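Local coordinates for amine oxidase domain-containing protein (Pyrococcus furiosus, PDB 3NRN), which binds adenosine monophosphate and is probably a flavin-dependent oxidoreductase of the amine oxidase family, with no known substrate, at residues 57-62 against 176-181; 274-279 against 311-316. All blocks are in the same frame, centred on the assembly; numbering follows the deposited sequence.

Contact 1: residues 57-62 against 176-181; sequences IPHGED and LRWGGP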
ATOM      1  N   ILE A  57      -5.026   6.691  -0.860  1.00 22.40           N
ATOM      2  CA  ILE A  57      -4.296   6.073  -1.955  1.00 22.17           C
ATOM      3  C   ILE A  57      -3.105   7.004  -2.191  1.00 25.11           C
ATOM      4  O   ILE A  57      -3.279   8.212  -2.288  1.00 25.09           O
ATOM      5  CB  ILE A  57      -5.200   5.966  -3.208  1.00 22.89           C
ATOM      6  CG1 ILE A  57      -6.406   5.077  -2.878  1.00 15.57           C
ATOM      7  CG2 ILE A  57      -4.415   5.414  -4.396  1.00 22.02           C
ATOM      8  CD1 ILE A  57      -7.450   4.982  -3.986  1.00 27.29           C
ATOM      9  N   PRO A  58      -1.879   6.454  -2.278  1.00 24.61           N
ATOM     10  CA  PRO A  58      -0.667   7.258  -2.487  1.00 24.77           C
ATOM     11  C   PRO A  58      -0.707   8.311  -3.599  1.00 24.67           C
ATOM     12  O   PRO A  58      -0.175   9.413  -3.436  1.00 21.05           O
ATOM     13  CB  PRO A  58       0.414   6.202  -2.723  1.00 21.24           C
ATOM     14  CG  PRO A  58      -0.073   5.039  -1.909  1.00 21.86           C
ATOM     15  CD  PRO A  58      -1.550   5.021  -2.254  1.00 19.01           C
ATOM     16  N   HIS A  59      -1.326   7.987  -4.724  1.00 22.18           N
ATOM     17  CA  HIS A  59      -1.388   8.939  -5.827  1.00 20.70           C
ATOM     18  C   HIS A  59      -2.817   9.348  -6.153  1.00 18.59           C
ATOM     19  O   HIS A  59      -3.111   9.788  -7.262  1.00 22.54           O
ATOM     20  CB  HIS A  59      -0.689   8.344  -7.056  1.00 23.44           C
ATOM     21  CG  HIS A  59       0.763   8.055  -6.830  1.00 26.27           C
ATOM     22  ND1 HIS A  59       1.704   9.052  -6.689  1.00 19.13           N
ATOM     23  CD2 HIS A  59       1.424   6.884  -6.658  1.00 16.55           C
ATOM     24  CE1 HIS A  59       2.882   8.508  -6.436  1.00 22.21           C
ATOM     25  NE2 HIS A  59       2.739   7.194  -6.411  1.00 18.85           N
ATOM     26  N   GLY A  60      -3.702   9.189  -5.174  1.00 22.41           N
ATOM     27  CA  GLY A  60      -5.094   9.565  -5.342  1.00 22.52           C
ATOM     28  C   GLY A  60      -5.834   9.060  -6.570  1.00 24.75           C
ATOM     29  O   GLY A  60      -5.858   7.863  -6.872  1.00 19.25           O
ATOM     30  N   GLU A  61      -6.440  10.002  -7.279  1.00 24.63           N
ATOM     31  CA  GLU A  61      -7.242   9.724  -8.468  1.00 27.24           C
ATOM     32  C   GLU A  61      -6.416   9.476  -9.716  1.00 23.12           C
ATOM     33  O   GLU A  61      -6.949   9.058 -10.747  1.00 23.64           O
ATOM     34  CB  GLU A  61      -8.149  10.923  -8.764  1.00 32.23           C
ATOM     35  CG  GLU A  61      -8.521  11.773  -7.551  1.00 34.66           C
ATOM     36  CD  GLU A  61      -9.131  13.119  -7.934  1.00 45.39           C
ATOM     37  OE1 GLU A  61      -9.391  13.933  -7.019  1.00 34.93           O
ATOM     38  OE2 GLU A  61      -9.350  13.366  -9.146  1.00 39.20           O
ATOM     39  N   ASP A  62      -5.117   9.720  -9.612  1.00 22.02           N
ATOM     40  CA  ASP A  62      -4.225   9.633 -10.759  1.00 20.20           C
ATOM     41  C   ASP A  62      -3.336   8.418 -10.962  1.00 26.91           C
ATOM     42  O   ASP A  62      -2.765   8.255 -12.039  1.00 22.47           O
ATOM     43  CB  ASP A  62      -3.342  10.878 -10.752  1.00 30.31           C
ATOM     44  CG  ASP A  62      -4.130  12.135 -10.455  1.00 25.25           C
ATOM     45  OD1 ASP A  62      -5.055  12.447 -11.234  1.00 25.08           O
ATOM     46  OD2 ASP A  62      -3.831  12.798  -9.442  1.00 33.22           O
ATOM     47  N   LEU A 176       5.898  12.703  -9.684  1.00 29.59           N
ATOM     48  CA  LEU A 176       5.830  13.743 -10.712  1.00 34.91           C
ATOM     49  C   LEU A 176       4.725  13.408 -11.711  1.00 29.52           C
ATOM     50  O   LEU A 176       3.993  14.286 -12.171  1.00 30.87           O
ATOM     51  CB  LEU A 176       7.169  13.861 -11.455  1.00 24.10           C
ATOM     52  CG  LEU A 176       8.413  14.230 -10.636  1.00 31.92           C
ATOM     53  CD1 LEU A 176       9.628  14.296 -11.551  1.00 27.29           C
ATOM     54  CD2 LEU A 176       8.197  15.562  -9.939  1.00 38.13           C
ATOM     55  N   ARG A 177       4.600  12.127 -12.034  1.00 30.61           N
ATOM     56  CA  ARG A 177       3.594  11.678 -12.988  1.00 31.64           C
ATOM     57  C   ARG A 177       2.174  11.668 -12.448  1.00 32.07           C
ATOM     58  O   ARG A 177       1.276  12.245 -13.060  1.00 29.35           O
ATOM     59  CB  ARG A 177       3.923  10.269 -13.487  1.00 35.68           C
ATOM     60  CG  ARG A 177       5.257  10.154 -14.186  1.00 49.58           C
ATOM     61  CD  ARG A 177       5.100  10.024 -15.689  1.00 65.31           C
ATOM     62  NE  ARG A 177       6.376  10.231 -16.368  1.00 71.63           N
ATOM     63  CZ  ARG A 177       6.977  11.413 -16.479  1.00 71.91           C
ATOM     64  NH1 ARG A 177       6.415  12.500 -15.959  1.00 63.48           N
ATOM     65  NH2 ARG A 177       8.146  11.508 -17.099  1.00 75.25           N
ATOM     66  N   TRP A 178       1.977  11.023 -11.300  1.00 23.14           N
ATOM     67  CA  TRP A 178       0.642  10.883 -10.734  1.00 25.39           C
ATOM     68  C   TRP A 178       0.276  11.804  -9.592  1.00 26.78           C
ATOM     69  O   TRP A 178      -0.836  11.727  -9.071  1.00 24.52           O
ATOM     70  CB  TRP A 178       0.419   9.432 -10.309  1.00 19.50           C
ATOM     71  CG  TRP A 178       0.763   8.460 -11.390  1.00 14.49           C
ATOM     72  CD1 TRP A 178       0.411   8.542 -12.714  1.00 22.64           C
ATOM     73  CD2 TRP A 178       1.478   7.237 -11.241  1.00 18.22           C
ATOM     74  NE1 TRP A 178       0.862   7.434 -13.394  1.00 20.31           N
ATOM     75  CE2 TRP A 178       1.521   6.617 -12.514  1.00 22.61           C
ATOM     76  CE3 TRP A 178       2.091   6.594 -10.152  1.00 23.72           C
ATOM     77  CZ2 TRP A 178       2.151   5.387 -12.725  1.00 20.24           C
ATOM     78  CZ3 TRP A 178       2.721   5.369 -10.367  1.00 19.12           C
ATOM     79  CH2 TRP A 178       2.745   4.781 -11.642  1.00 21.61           C
ATOM     80  N   GLY A 179       1.207  12.664  -9.189  1.00 23.56           N
ATOM     81  CA  GLY A 179       0.916  13.607  -8.126  1.00 21.39           C
ATOM     82  C   GLY A 179       0.845  13.076  -6.710  1.00 26.14           C
ATOM     83  O   GLY A 179       1.454  12.057  -6.385  1.00 28.85           O
ATOM     84  N   GLY A 180       0.094  13.792  -5.871  1.00 19.98           N
ATOM     85  CA  GLY A 180      -0.063  13.435  -4.473  1.00 20.62           C
ATOM     86  C   GLY A 180      -1.183  12.456  -4.188  1.00 24.10           C
ATOM     87  O   GLY A 180      -1.850  11.991  -5.110  1.00 16.51           O
ATOM     88  N   PRO A 181      -1.434  12.153  -2.902  1.00 22.29           N
ATOM     89  CA  PRO A 181      -2.462  11.224  -2.432  1.00 29.71           C
ATOM     90  C   PRO A 181      -3.891  11.732  -2.495  1.00 28.16           C
ATOM     91  O   PRO A 181      -4.150  12.888  -2.824  1.00 34.37           O
ATOM     92  CB  PRO A 181      -2.033  10.952  -0.999  1.00 29.26           C
ATOM     93  CG  PRO A 181      -1.598  12.314  -0.565  1.00 31.12           C
ATOM     94  CD  PRO A 181      -0.770  12.803  -1.756  1.00 25.98           C
TER

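Contact 2: residues 274-279 against 311-316; sequences LAVPGE and GYTLIM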
ATOM      1  N   LEU A 274      -5.899   8.568  16.433  1.00 28.07           N
ATOM      2  CA  LEU A 274      -6.132   9.606  17.436  1.00 29.73           C
ATOM      3  C   LEU A 274      -7.466  10.331  17.273  1.00 31.32           C
ATOM      4  O   LEU A 274      -7.791  10.811  16.189  1.00 37.55           O
ATOM      5  CB  LEU A 274      -4.990  10.629  17.372  1.00 31.58           C
ATOM      6  CG  LEU A 274      -4.906  11.730  18.434  1.00 29.97           C
ATOM      7  CD1 LEU A 274      -4.467  11.125  19.760  1.00 31.97           C
ATOM      8  CD2 LEU A 274      -3.909  12.795  17.988  1.00 33.10           C
ATOM      9  N   ALA A 275      -8.230  10.415  18.357  1.00 37.83           N
ATOM     10  CA  ALA A 275      -9.527  11.093  18.330  1.00 39.68           C
ATOM     11  C   ALA A 275      -9.392  12.514  18.870  1.00 44.17           C
ATOM     12  O   ALA A 275      -9.398  12.731  20.081  1.00 49.39           O
ATOM     13  CB  ALA A 275     -10.541  10.312  19.158  1.00 41.95           C
ATOM     14  N   VAL A 276      -9.266  13.477  17.963  1.00 42.76           N
ATOM     15  CA  VAL A 276      -9.125  14.873  18.349  1.00 42.65           C
ATOM     16  C   VAL A 276     -10.488  15.570  18.349  1.00 50.72           C
ATOM     17  O   VAL A 276     -11.213  15.551  17.353  1.00 43.77           O
ATOM     18  CB  VAL A 276      -8.157  15.624  17.398  1.00 44.84           C
ATOM     19  CG1 VAL A 276      -6.825  14.885  17.319  1.00 37.88           C
ATOM     20  CG2 VAL A 276      -8.765  15.747  16.017  1.00 54.61           C
ATOM     21  N   PRO A 277     -10.859  16.179  19.484  1.00 48.32           N
ATOM     22  CA  PRO A 277     -12.140  16.881  19.609  1.00 47.15           C
ATOM     23  C   PRO A 277     -12.231  18.121  18.724  1.00 45.58           C
ATOM     24  O   PRO A 277     -11.256  18.857  18.572  1.00 46.29           O
ATOM     25  CB  PRO A 277     -12.193  17.239  21.093  1.00 52.39           C
ATOM     26  CG  PRO A 277     -11.384  16.156  21.738  1.00 53.47           C
ATOM     27  CD  PRO A 277     -10.212  16.039  20.800  1.00 52.66           C
ATOM     28  N   GLY A 278     -13.400  18.342  18.131  1.00 44.55           N
ATOM     29  CA  GLY A 278     -13.581  19.524  17.308  1.00 46.79           C
ATOM     30  C   GLY A 278     -13.623  19.360  15.802  1.00 51.36           C
ATOM     31  O   GLY A 278     -13.984  18.308  15.278  1.00 53.34           O
ATOM     32  N   GLU A 279     -13.246  20.433  15.114  1.00 54.92           N
ATOM     33  CA  GLU A 279     -13.235  20.486  13.657  1.00 55.57           C
ATOM     34  C   GLU A 279     -11.928  19.970  13.066  1.00 56.09           C
ATOM     35  O   GLU A 279     -10.908  19.907  13.752  1.00 59.23           O
ATOM     36  CB  GLU A 279     -13.459  21.932  13.201  1.00 59.60           C
ATOM     37  CG  GLU A 279     -14.800  22.516  13.614  1.00 62.85           C
ATOM     38  CD  GLU A 279     -15.968  21.824  12.940  1.00 68.14           C
ATOM     39  OE1 GLU A 279     -16.064  21.895  11.695  1.00 69.24           O
ATOM     40  OE2 GLU A 279     -16.790  21.210  13.654  1.00 67.92           O
ATOM     41  N   GLY A 311     -18.665  15.035  16.755  1.00 55.23           N
ATOM     42  CA  GLY A 311     -17.892  16.002  17.518  1.00 54.75           C
ATOM     43  C   GLY A 311     -16.415  15.675  17.595  1.00 60.47           C
ATOM     44  O   GLY A 311     -15.675  16.252  18.401  1.00 54.58           O
ATOM     45  N   TYR A 312     -15.978  14.747  16.751  1.00 57.29           N
ATOM     46  CA  TYR A 312     -14.581  14.342  16.729  1.00 54.91           C
ATOM     47  C   TYR A 312     -13.992  14.295  15.330  1.00 53.31           C
ATOM     48  O   TYR A 312     -14.709  14.176  14.338  1.00 51.14           O
ATOM     49  CB  TYR A 312     -14.418  12.966  17.370  1.00 49.46           C
ATOM     50  CG  TYR A 312     -14.355  12.983  18.874  1.00 51.94           C
ATOM     51  CD1 TYR A 312     -13.253  13.520  19.535  1.00 48.05           C
ATOM     52  CD2 TYR A 312     -15.388  12.446  19.640  1.00 53.17           C
ATOM     53  CE1 TYR A 312     -13.179  13.517  20.921  1.00 51.30           C
ATOM     54  CE2 TYR A 312     -15.325  12.439  21.028  1.00 51.82           C
ATOM     55  CZ  TYR A 312     -14.217  12.975  21.662  1.00 56.91           C
ATOM     56  OH  TYR A 312     -14.148  12.961  23.037  1.00 59.45           O
ATOM     57  N   THR A 313     -12.672  14.404  15.270  1.00 50.54           N
ATOM     58  CA  THR A 313     -11.943  14.330  14.019  1.00 47.51           C
ATOM     59  C   THR A 313     -11.038  13.110  14.173  1.00 47.69           C
ATOM     60  O   THR A 313     -10.541  12.837  15.269  1.00 42.90           O
ATOM     61  CB  THR A 313     -11.078  15.575  13.792  1.00 50.06           C
ATOM     62  OG1 THR A 313     -11.902  16.746  13.834  1.00 68.07           O
ATOM     63  CG2 THR A 313     -10.391  15.496  12.444  1.00 50.17           C
ATOM     64  N   LEU A 314     -10.840  12.372  13.088  1.00 37.86           N
ATOM     65  CA  LEU A 314     -10.002  11.185  13.126  1.00 34.09           C
ATOM     66  C   LEU A 314      -8.624  11.467  12.536  1.00 35.47           C
ATOM     67  O   LEU A 314      -8.501  11.884  11.388  1.00 27.51           O
ATOM     68  CB  LEU A 314     -10.686  10.039  12.371  1.00 34.75           C
ATOM     69  CG  LEU A 314      -9.921   8.725  12.167  1.00 36.25           C
ATOM     70  CD1 LEU A 314      -9.322   8.253  13.484  1.00 28.21           C
ATOM     71  CD2 LEU A 314     -10.866   7.669  11.594  1.00 27.07           C
ATOM     72  N   ILE A 315      -7.589  11.258  13.343  1.00 35.54           N
ATOM     73  CA  ILE A 315      -6.215  11.469  12.905  1.00 27.86           C
ATOM     74  C   ILE A 315      -5.510  10.118  12.884  1.00 32.78           C
ATOM     75  O   ILE A 315      -5.626   9.340  13.831  1.00 25.76           O
ATOM     76  CB  ILE A 315      -5.449  12.408  13.870  1.00 32.43           C
ATOM     77  CG1 ILE A 315      -5.974  13.839  13.735  1.00 23.61           C
ATOM     78  CG2 ILE A 315      -3.940  12.344  13.584  1.00 31.86           C
ATOM     79  CD1 ILE A 315      -5.679  14.484  12.400  1.00 32.64           C
HETATM   80  N   MSE A 316      -4.794   9.836  11.800  1.00 30.35           N
HETATM   81  CA  MSE A 316      -4.058   8.580  11.678  1.00 28.84           C
HETATM   82  C   MSE A 316      -2.603   8.899  11.386  1.00 32.69           C
HETATM   83  O   MSE A 316      -2.299   9.588  10.411  1.00 31.42           O
HETATM   84  CB  MSE A 316      -4.622   7.707  10.545  1.00 35.41           C
HETATM   85  CG  MSE A 316      -5.967   7.019  10.833  1.00 24.80           C
HETATM   86 SE   MSE A 316      -6.434   5.902   9.462  1.00 22.72          SE
HETATM   87  CE  MSE A 316      -7.954   5.219  10.053  1.00 21.15           C
TER

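Contact 1: residues 57-62 against 176-181
The ring nitrogen ND1 of His59 donates a hydrogen bond to Gly179 O, 3.0 Å long and bent little, with 163° at the hydrogen. The acceptor lies close to the imidazole plane, while the donor stands somewhat out of the carbonyl plane of Gly179. One face of the same imidazole receives the benzo edge of Trp178 in an edge-to-face stack: Trp178 CE3 is 3.6 Å from His59 CD2, and the planes meet at 70°. His59 CG sits beside its own backbone N (chi1 -62°), which turns that face to Trp178 CE3. Helix 165-178 stops at Trp178; Gly179 takes a positive phi, easy for glycine, and turns the chain, directing its carbonyl at the imidazole. Beyond it, Pro181 lays its CB 3.3 Å from Ile57 O. Asp62 brings its CB to Trp178 O, but its carboxylate oxygen OD2 bonds with Asn80, as Trp178 NE1 does with Trp411 O. A type I turn, Ile57 to Gly60, overlaps a type II' turn, His59 to Asp62, whose second residue, Gly60, has a positive phi that suits glycine. With ND1 protonated and donating, and an indole edge over one face, the imidazole is fixed in rotation, tying both turns to a helix end.

Contact 2: residues 274-279 against 311-316
Backbone hydrogen bonds join Leu274 with Ile315 and Val276 with Thr313, two bonds to each pair, in an antiparallel ladder. The shortest runs from Leu274 N to Ile315 O, 2.7 Å and almost straight. Ala275 with Leu314 and Pro277 with Tyr312 are the non-hydrogen-bonded pairs between and beyond them; because the N of Pro277 faces away from strand 312-316, no N-H is missed in this pairing. Past the ladder, Gly278 N donates a hydrogen bond to Gly311 O, 3.1 Å, from above the carbonyl plane; glycine accommodates the positive phi at both residues. Thr313 OG1 adds a weak bond to Gly278 O.

Apolar contacts fall on the two faces of the sheet. On one, beta-branched residues suited to strands pack together: Val276 CG1 meets Ile315 CG1 at 3.8 Å, the two side chains crossing at about a right angle, and Val276 CG2 presses unusually tightly on Thr313 CB, at 3.2 Å. On the other, the ring of Tyr312, set beside its own backbone N (chi1 -82°), lies obliquely against Pro277, with CE1 3.3 Å from Pro277 CG.

Strands 269-277 and 312-320 are neighbours in the mixed sheet, flanked by strands 345-351 and 296-298. Tyr312 OH bonds to Glu345 on the first, while Phe47 of strand 47-50 touches Ala275, Tyr312 and Leu314.

Both segments of contact 1 precede those of contact 2 in the chain, and all four belong to the flavin-containing amine oxidoreductase part of the sequence. The contact centres lie about 25 Å apart, and their nearest atoms about 10 Å, without touching. Contact 1 is buried between the end of helix 165-178 and the loop leading from strand 56-57 to helix 64-72, whereas contact 2 joins adjacent strands of the mixed sheet farther from the chain centre. Neither segment pair belongs to the parallel sheet built on strands 2-6 and 25-29, and both contacts lie away from the AMP pocket. Each is plain packing there: a helix end meets the 57-62 turns, and strand 269-277 pairs with strand 312-320.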